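Local coordinates for 2-(3-amino-3-carboxypropyl)histidine synthase (Pyrococcus horikoshii, PDB 3LZD), which catalyses the first step of diphthamide biosynthesis, moving the 3-amino-3-carboxypropyl group of S-adenosyl-L-methionine onto a histidine of elongation factor 2 with a [4Fe-4S] cluster, at residues 55-60 and 105-110; 97-102 and 121-126. All coordinates share one frame; numbering follows the deposited sequence.

How the interactions relate
Both interactions lie in the same part of the fold, built on a mixed sheet whose strands 57-61, 109-114 and 126-130 run side by side, and their centres are 9 Å apart. Along the chain the segments alternate: 55-60, 97-102, 105-110, then 121-126. Helix 99-104 of interaction 2 leads into the turn and strand of interaction 1, and the loop 121-126 leads into the next strand. They also touch directly, Leu-110 N lying 2.9 Å from Pro-125 O, a probable hydrogen bond. Interaction 1 pairs two inner strands of the sheet at their beginnings, while interaction 2 packs the helix start that follows the cluster ligand Cys-95 against a loop. Both reach the second subunit of the homodimer.

Interaction 1 of 2, residues 55-60 and 105-110; sequences AKRVLI and VGCDAL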
ATOM      1  N   ALA A  55       2.740   2.457  28.276  1.00 49.50           N
ATOM      2  CA  ALA A  55       2.052   2.640  27.006  1.00 49.69           C
ATOM      3  C   ALA A  55       0.548   2.798  27.196  1.00 50.38           C
ATOM      4  O   ALA A  55      -0.081   2.049  27.947  1.00 49.78           O
ATOM      5  CB  ALA A  55       2.349   1.453  26.072  1.00 51.65           C
ATOM      6  N   LYS A  56      -0.022   3.780  26.504  1.00 48.31           N
ATOM      7  CA  LYS A  56      -1.451   4.047  26.578  1.00 50.63           C
ATOM      8  C   LYS A  56      -2.191   3.735  25.278  1.00 43.23           C
ATOM      9  O   LYS A  56      -3.377   3.412  25.295  1.00 44.97           O
ATOM     10  CB  LYS A  56      -1.692   5.516  26.934  1.00 54.94           C
ATOM     11  CG  LYS A  56      -2.002   5.774  28.404  1.00 64.25           C
ATOM     12  CD  LYS A  56      -0.792   5.580  29.300  1.00 66.48           C
ATOM     13  CE  LYS A  56      -1.130   5.985  30.728  1.00 71.43           C
ATOM     14  NZ  LYS A  56       0.014   5.803  31.661  1.00 75.62           N
ATOM     15  N   ARG A  57      -1.492   3.840  24.154  1.00 42.48           N
ATOM     16  CA  ARG A  57      -2.102   3.601  22.847  1.00 46.73           C
ATOM     17  C   ARG A  57      -1.162   2.735  22.009  1.00 47.52           C
ATOM     18  O   ARG A  57      -0.028   3.131  21.721  1.00 47.92           O
ATOM     19  CB  ARG A  57      -2.354   4.952  22.155  1.00 49.43           C
ATOM     20  CG  ARG A  57      -3.112   4.888  20.837  1.00 56.12           C
ATOM     21  CD  ARG A  57      -3.235   6.271  20.159  1.00 60.95           C
ATOM     22  NE  ARG A  57      -4.262   7.149  20.737  1.00 66.48           N
ATOM     23  CZ  ARG A  57      -4.057   8.039  21.712  1.00 74.28           C
ATOM     24  NH1 ARG A  57      -2.850   8.197  22.249  1.00 70.54           N
ATOM     25  NH2 ARG A  57      -5.066   8.789  22.146  1.00 69.79           N
ATOM     26  N   VAL A  58      -1.630   1.558  21.605  1.00 43.07           N
ATOM     27  CA  VAL A  58      -0.776   0.664  20.827  1.00 42.50           C
ATOM     28  C   VAL A  58      -1.400   0.203  19.511  1.00 39.61           C
ATOM     29  O   VAL A  58      -2.620   0.097  19.391  1.00 36.16           O
ATOM     30  CB  VAL A  58      -0.382  -0.578  21.676  1.00 48.06           C
ATOM     31  CG1 VAL A  58      -1.594  -1.463  21.896  1.00 41.64           C
ATOM     32  CG2 VAL A  58       0.740  -1.351  20.995  1.00 51.27           C
ATOM     33  N   LEU A  59      -0.544  -0.048  18.523  1.00 35.50           N
ATOM     34  CA  LEU A  59      -0.973  -0.522  17.211  1.00 31.92           C
ATOM     35  C   LEU A  59      -0.576  -1.996  17.102  1.00 32.98           C
ATOM     36  O   LEU A  59       0.546  -2.368  17.450  1.00 33.02           O
ATOM     37  CB  LEU A  59      -0.274   0.270  16.105  1.00 29.49           C
ATOM     38  CG  LEU A  59      -0.616  -0.158  14.669  1.00 32.37           C
ATOM     39  CD1 LEU A  59      -2.071   0.206  14.347  1.00 29.65           C
ATOM     40  CD2 LEU A  59       0.340   0.520  13.685  1.00 26.50           C
ATOM     41  N   ILE A  60      -1.482  -2.834  16.613  1.00 30.19           N
ATOM     42  CA  ILE A  60      -1.177  -4.256  16.485  1.00 29.84           C
ATOM     43  C   ILE A  60      -1.180  -4.729  15.036  1.00 29.03           C
ATOM     44  O   ILE A  60      -2.208  -4.624  14.366  1.00 32.07           O
ATOM     45  CB  ILE A  60      -2.220  -5.122  17.228  1.00 29.66           C
ATOM     46  CG1 ILE A  60      -2.299  -4.717  18.702  1.00 29.05           C
ATOM     47  CG2 ILE A  60      -1.841  -6.602  17.114  1.00 28.67           C
ATOM     48  CD1 ILE A  60      -3.269  -5.575  19.515  1.00 24.30           C
ATOM     49  N   VAL A 105      -0.189   7.878  13.962  1.00 43.17           N
ATOM     50  CA  VAL A 105      -1.493   7.952  14.585  1.00 39.92           C
ATOM     51  C   VAL A 105      -1.360   8.039  16.102  1.00 39.23           C
ATOM     52  O   VAL A 105      -2.302   7.769  16.848  1.00 38.58           O
ATOM     53  CB  VAL A 105      -2.376   6.751  14.187  1.00 45.27           C
ATOM     54  CG1 VAL A 105      -2.754   6.861  12.722  1.00 45.88           C
ATOM     55  CG2 VAL A 105      -1.631   5.436  14.451  1.00 40.08           C
ATOM     56  N   GLY A 106      -0.173   8.405  16.556  1.00 40.04           N
ATOM     57  CA  GLY A 106       0.037   8.568  17.984  1.00 45.35           C
ATOM     58  C   GLY A 106       0.046   7.366  18.910  1.00 48.33           C
ATOM     59  O   GLY A 106      -0.393   7.470  20.056  1.00 46.67           O
ATOM     60  N   CYS A 107       0.534   6.223  18.440  1.00 45.41           N
ATOM     61  CA  CYS A 107       0.616   5.063  19.314  1.00 39.28           C
ATOM     62  C   CYS A 107       1.995   5.137  19.943  1.00 43.31           C
ATOM     63  O   CYS A 107       2.977   5.496  19.278  1.00 43.59           O
ATOM     64  CB  CYS A 107       0.469   3.760  18.524  1.00 34.73           C
ATOM     65  SG  CYS A 107      -1.168   3.530  17.848  1.00 46.07           S
ATOM     66  N   ASP A 108       2.081   4.815  21.225  1.00 39.33           N
ATOM     67  CA  ASP A 108       3.365   4.864  21.891  1.00 42.49           C
ATOM     68  C   ASP A 108       4.073   3.519  21.803  1.00 40.48           C
ATOM     69  O   ASP A 108       5.189   3.368  22.280  1.00 45.04           O
ATOM     70  CB  ASP A 108       3.179   5.306  23.341  1.00 45.61           C
ATOM     71  CG  ASP A 108       2.004   4.631  24.002  1.00 52.13           C
ATOM     72  OD1 ASP A 108       1.445   5.210  24.959  1.00 55.37           O
ATOM     73  OD2 ASP A 108       1.647   3.520  23.562  1.00 58.82           O
ATOM     74  N   ALA A 109       3.430   2.541  21.180  1.00 38.82           N
ATOM     75  CA  ALA A 109       4.049   1.224  21.037  1.00 42.03           C
ATOM     76  C   ALA A 109       3.390   0.413  19.930  1.00 40.47           C
ATOM     77  O   ALA A 109       2.261   0.694  19.508  1.00 38.24           O
ATOM     78  CB  ALA A 109       3.987   0.457  22.366  1.00 42.47           C
ATOM     79  N   LEU A 110       4.111  -0.601  19.470  1.00 39.36           N
ATOM     80  CA  LEU A 110       3.646  -1.465  18.393  1.00 35.60           C
ATOM     81  C   LEU A 110       3.718  -2.936  18.825  1.00 32.65           C
ATOM     82  O   LEU A 110       4.687  -3.356  19.461  1.00 27.63           O
ATOM     83  CB  LEU A 110       4.563  -1.261  17.179  1.00 34.86           C
ATOM     84  CG  LEU A 110       4.177  -1.549  15.718  1.00 43.69           C
ATOM     85  CD1 LEU A 110       5.328  -2.297  15.067  1.00 38.25           C
ATOM     86  CD2 LEU A 110       2.879  -2.325  15.599  1.00 35.57           C
TER
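Folded back at chi1 43°, with CG between its own backbone N and carbonyl carbon, Asp-108 turns its carboxylate onto the N-H groups of Lys-56 and Arg-57, where two parallel strands begin side by side in the sheet. Lys-56 N gives a nearly straight bond to Asp-108 OD1 (2.6 Å, 178°), met on the syn side, and Arg-57 N reaches Asp-108 OD2 at 3.2 Å. Aspartate suits this place: its short chain carries two acceptors to amides at the strand start. In return Asp-108 N donates to Arg-57 O. Further on, the parallel pairing continues with Leu-59 N bonding to Ala-109 O (3.1 Å).

Arg-57 extends its CG away from its backbone N (chi1 -174°), which lays Arg-57 CD 3.1 Å from Gly-106 O; its NH1 bonds only weakly to that oxygen, and NE forms a salt bridge with Glu-83. Gly-106 has a positive phi, which favours glycine, and is the C-prime residue of the Schellman motif ending helix 99-104. Ala-109 and Val-58 share one face of the sheet. Leu-59 and Leu-110 point to the opposite face, where Leu-59 CB also meets Cys-107 SG at 3.8 Å.

Interaction 2 of 2, residues 97-102 and 121-126; sequences PADREA and PLEVPT
Asp-99 and Glu-123 meet with their side chains crossing at about a right angle and their carboxylate planes 74° apart, where the first turn of helix 99-104 faces the loop that leads into strand 126-130. Asp-99 has CG between its backbone N and carbonyl carbon (chi1 57°), and this sends the carboxylate across to the loop backbone. There Asp-99 OD2 accepts a hydrogen bond from Glu-123 N at 2.7 Å, a length to be taken with caution because the oxygen is modelled too close to another atom. An aspartate is short enough to serve the loop amide while its CB still lies against Val-124 CG2.

Glu-123 leans back over the helix. Its side chain crosses that of Arg-100 at a slant, their closeness being doubtful in the model, and the guanidinium and carboxylate planes stand 82° apart. The two charged groups do not pair: Arg-100 NH1 instead bonds to the carbonyl of Ile-273.

Pro-97, just before the N-cap residue Ala-98, sets its ring CB 3.9 Å from Leu-122 CD2. The single methyl of Ala-102 is small enough to fit between the helix and Val-124. Within the loop, Thr-126 OG1 donates to Val-124 O (2.9 Å), a bond across Pro-125, whose ring nitrogen has no N-H to give.

Asp-99 OD2 and Glu-123 OE2 are 4.1 Å apart, and the closeness of these like charges is probably eased by Lys-275, which forms a salt bridge with Asp-99 and a long, weak ion pair with Glu-123.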
ATOM      1  N   PRO A  97       7.850  -3.705   9.600  1.00 38.47           N
ATOM      2  CA  PRO A  97       7.316  -3.211  10.880  1.00 36.43           C
ATOM      3  C   PRO A  97       6.441  -2.000  10.599  1.00 31.12           C
ATOM      4  O   PRO A  97       6.767  -1.225   9.712  1.00 34.69           O
ATOM      5  CB  PRO A  97       8.569  -2.794  11.654  1.00 34.96           C
ATOM      6  CG  PRO A  97       9.729  -3.362  10.858  1.00 44.61           C
ATOM      7  CD  PRO A  97       9.265  -3.343   9.449  1.00 35.49           C
ATOM      8  N   ALA A  98       5.352  -1.826  11.342  1.00 30.68           N
ATOM      9  CA  ALA A  98       4.472  -0.677  11.125  1.00 32.08           C
ATOM     10  C   ALA A  98       4.740   0.417  12.167  1.00 35.32           C
ATOM     11  O   ALA A  98       3.810   1.106  12.615  1.00 35.27           O
ATOM     12  CB  ALA A  98       3.008  -1.116  11.202  1.00 29.89           C
ATOM     13  N   ASP A  99       6.003   0.578  12.549  1.00 33.40           N
ATOM     14  CA  ASP A  99       6.345   1.567  13.565  1.00 42.17           C
ATOM     15  C   ASP A  99       6.100   2.997  13.113  1.00 40.70           C
ATOM     16  O   ASP A  99       5.635   3.822  13.895  1.00 43.68           O
ATOM     17  CB  ASP A  99       7.794   1.385  14.038  1.00 42.97           C
ATOM     18  CG  ASP A  99       8.803   1.466  12.909  1.00 48.43           C
ATOM     19  OD1 ASP A  99       8.656   0.718  11.922  1.00 46.32           O
ATOM     20  OD2 ASP A  99       9.756   2.270  13.023  1.00 43.31           O
ATOM     21  N   ARG A 100       6.388   3.289  11.852  1.00 39.86           N
ATOM     22  CA  ARG A 100       6.156   4.628  11.348  1.00 43.00           C
ATOM     23  C   ARG A 100       4.664   4.929  11.360  1.00 44.45           C
ATOM     24  O   ARG A 100       4.246   5.980  11.841  1.00 44.91           O
ATOM     25  CB  ARG A 100       6.736   4.772   9.940  1.00 46.59           C
ATOM     26  CG  ARG A 100       8.252   4.651   9.950  1.00 56.16           C
ATOM     27  CD  ARG A 100       8.885   4.691   8.571  1.00 58.57           C
ATOM     28  NE  ARG A 100       8.599   3.488   7.797  1.00 62.54           N
ATOM     29  CZ  ARG A 100       9.341   3.059   6.781  1.00 58.42           C
ATOM     30  NH1 ARG A 100       8.999   1.956   6.132  1.00 64.45           N
ATOM     31  NH2 ARG A 100      10.431   3.725   6.423  1.00 54.64           N
ATOM     32  N   GLU A 101       3.852   4.010  10.849  1.00 43.39           N
ATOM     33  CA  GLU A 101       2.412   4.231  10.846  1.00 43.46           C
ATOM     34  C   GLU A 101       1.935   4.454  12.274  1.00 42.09           C
ATOM     35  O   GLU A 101       1.127   5.346  12.532  1.00 40.85           O
ATOM     36  CB  GLU A 101       1.665   3.039  10.241  1.00 46.52           C
ATOM     37  CG  GLU A 101       1.830   2.875   8.730  1.00 53.75           C
ATOM     38  CD  GLU A 101       3.157   2.249   8.323  1.00 57.35           C
ATOM     39  OE1 GLU A 101       3.330   1.977   7.116  1.00 60.70           O
ATOM     40  OE2 GLU A 101       4.026   2.027   9.194  1.00 55.38           O
ATOM     41  N   ALA A 102       2.426   3.632  13.197  1.00 37.32           N
ATOM     42  CA  ALA A 102       2.061   3.759  14.600  1.00 39.40           C
ATOM     43  C   ALA A 102       2.366   5.188  15.044  1.00 42.19           C
ATOM     44  O   ALA A 102       1.543   5.838  15.672  1.00 37.41           O
ATOM     45  CB  ALA A 102       2.867   2.762  15.456  1.00 38.85           C
ATOM     46  N   PRO A 121      15.928  -0.271  12.525  1.00 41.37           N
ATOM     47  CA  PRO A 121      15.637   0.798  13.486  1.00 39.05           C
ATOM     48  C   PRO A 121      14.114   0.839  13.663  1.00 40.15           C
ATOM     49  O   PRO A 121      13.369   0.620  12.708  1.00 46.03           O
ATOM     50  CB  PRO A 121      16.186   2.043  12.794  1.00 39.39           C
ATOM     51  CG  PRO A 121      16.047   1.700  11.314  1.00 43.92           C
ATOM     52  CD  PRO A 121      16.491   0.262  11.272  1.00 37.58           C
ATOM     53  N   LEU A 122      13.652   1.087  14.880  1.00 37.71           N
ATOM     54  CA  LEU A 122      12.222   1.150  15.174  1.00 38.71           C
ATOM     55  C   LEU A 122      11.886   2.503  15.821  1.00 40.82           C
ATOM     56  O   LEU A 122      12.586   2.947  16.729  1.00 39.87           O
ATOM     57  CB  LEU A 122      11.842   0.010  16.124  1.00 37.56           C
ATOM     58  CG  LEU A 122      12.098  -1.400  15.572  1.00 42.83           C
ATOM     59  CD1 LEU A 122      12.083  -2.406  16.706  1.00 38.40           C
ATOM     60  CD2 LEU A 122      11.048  -1.737  14.511  1.00 40.86           C
ATOM     61  N   GLU A 123      10.810   3.138  15.363  1.00 42.76           N
ATOM     62  CA  GLU A 123      10.407   4.442  15.878  1.00 39.82           C
ATOM     63  C   GLU A 123       9.660   4.414  17.207  1.00 40.39           C
ATOM     64  O   GLU A 123       9.607   5.416  17.904  1.00 44.78           O
ATOM     65  CB  GLU A 123       9.610   5.186  14.805  1.00 41.85           C
ATOM     66  CG  GLU A 123      10.542   5.841  13.773  1.00 53.58           C
ATOM     67  CD  GLU A 123       9.834   6.315  12.519  1.00 65.85           C
ATOM     68  OE1 GLU A 123       8.816   7.036  12.624  1.00 70.39           O
ATOM     69  OE2 GLU A 123      10.310   5.972  11.416  1.00 69.77           O
ATOM     70  N   VAL A 124       9.099   3.267  17.567  1.00 40.47           N
ATOM     71  CA  VAL A 124       8.398   3.124  18.845  1.00 40.51           C
ATOM     72  C   VAL A 124       8.707   1.756  19.449  1.00 43.49           C
ATOM     73  O   VAL A 124       9.077   0.821  18.731  1.00 42.87           O
ATOM     74  CB  VAL A 124       6.866   3.228  18.689  1.00 41.22           C
ATOM     75  CG1 VAL A 124       6.493   4.600  18.159  1.00 43.26           C
ATOM     76  CG2 VAL A 124       6.349   2.128  17.761  1.00 31.92           C
ATOM     77  N   PRO A 125       8.578   1.623  20.778  1.00 44.71           N
ATOM     78  CA  PRO A 125       8.864   0.315  21.365  1.00 43.79           C
ATOM     79  C   PRO A 125       7.997  -0.721  20.657  1.00 42.74           C
ATOM     80  O   PRO A 125       6.805  -0.510  20.447  1.00 40.42           O
ATOM     81  CB  PRO A 125       8.472   0.502  22.828  1.00 45.71           C
ATOM     82  CG  PRO A 125       8.795   1.933  23.070  1.00 41.26           C
ATOM     83  CD  PRO A 125       8.223   2.593  21.826  1.00 40.90           C
ATOM     84  N   THR A 126       8.600  -1.839  20.291  1.00 43.22           N
ATOM     85  CA  THR A 126       7.869  -2.873  19.592  1.00 37.75           C
ATOM     86  C   THR A 126       7.986  -4.231  20.261  1.00 31.95           C
ATOM     87  O   THR A 126       9.083  -4.679  20.604  1.00 36.02           O
ATOM     88  CB  THR A 126       8.372  -2.978  18.149  1.00 38.11           C
ATOM     89  OG1 THR A 126       8.273  -1.688  17.530  1.00 35.09           O
ATOM     90  CG2 THR A 126       7.539  -3.994  17.362  1.00 35.03           C
TER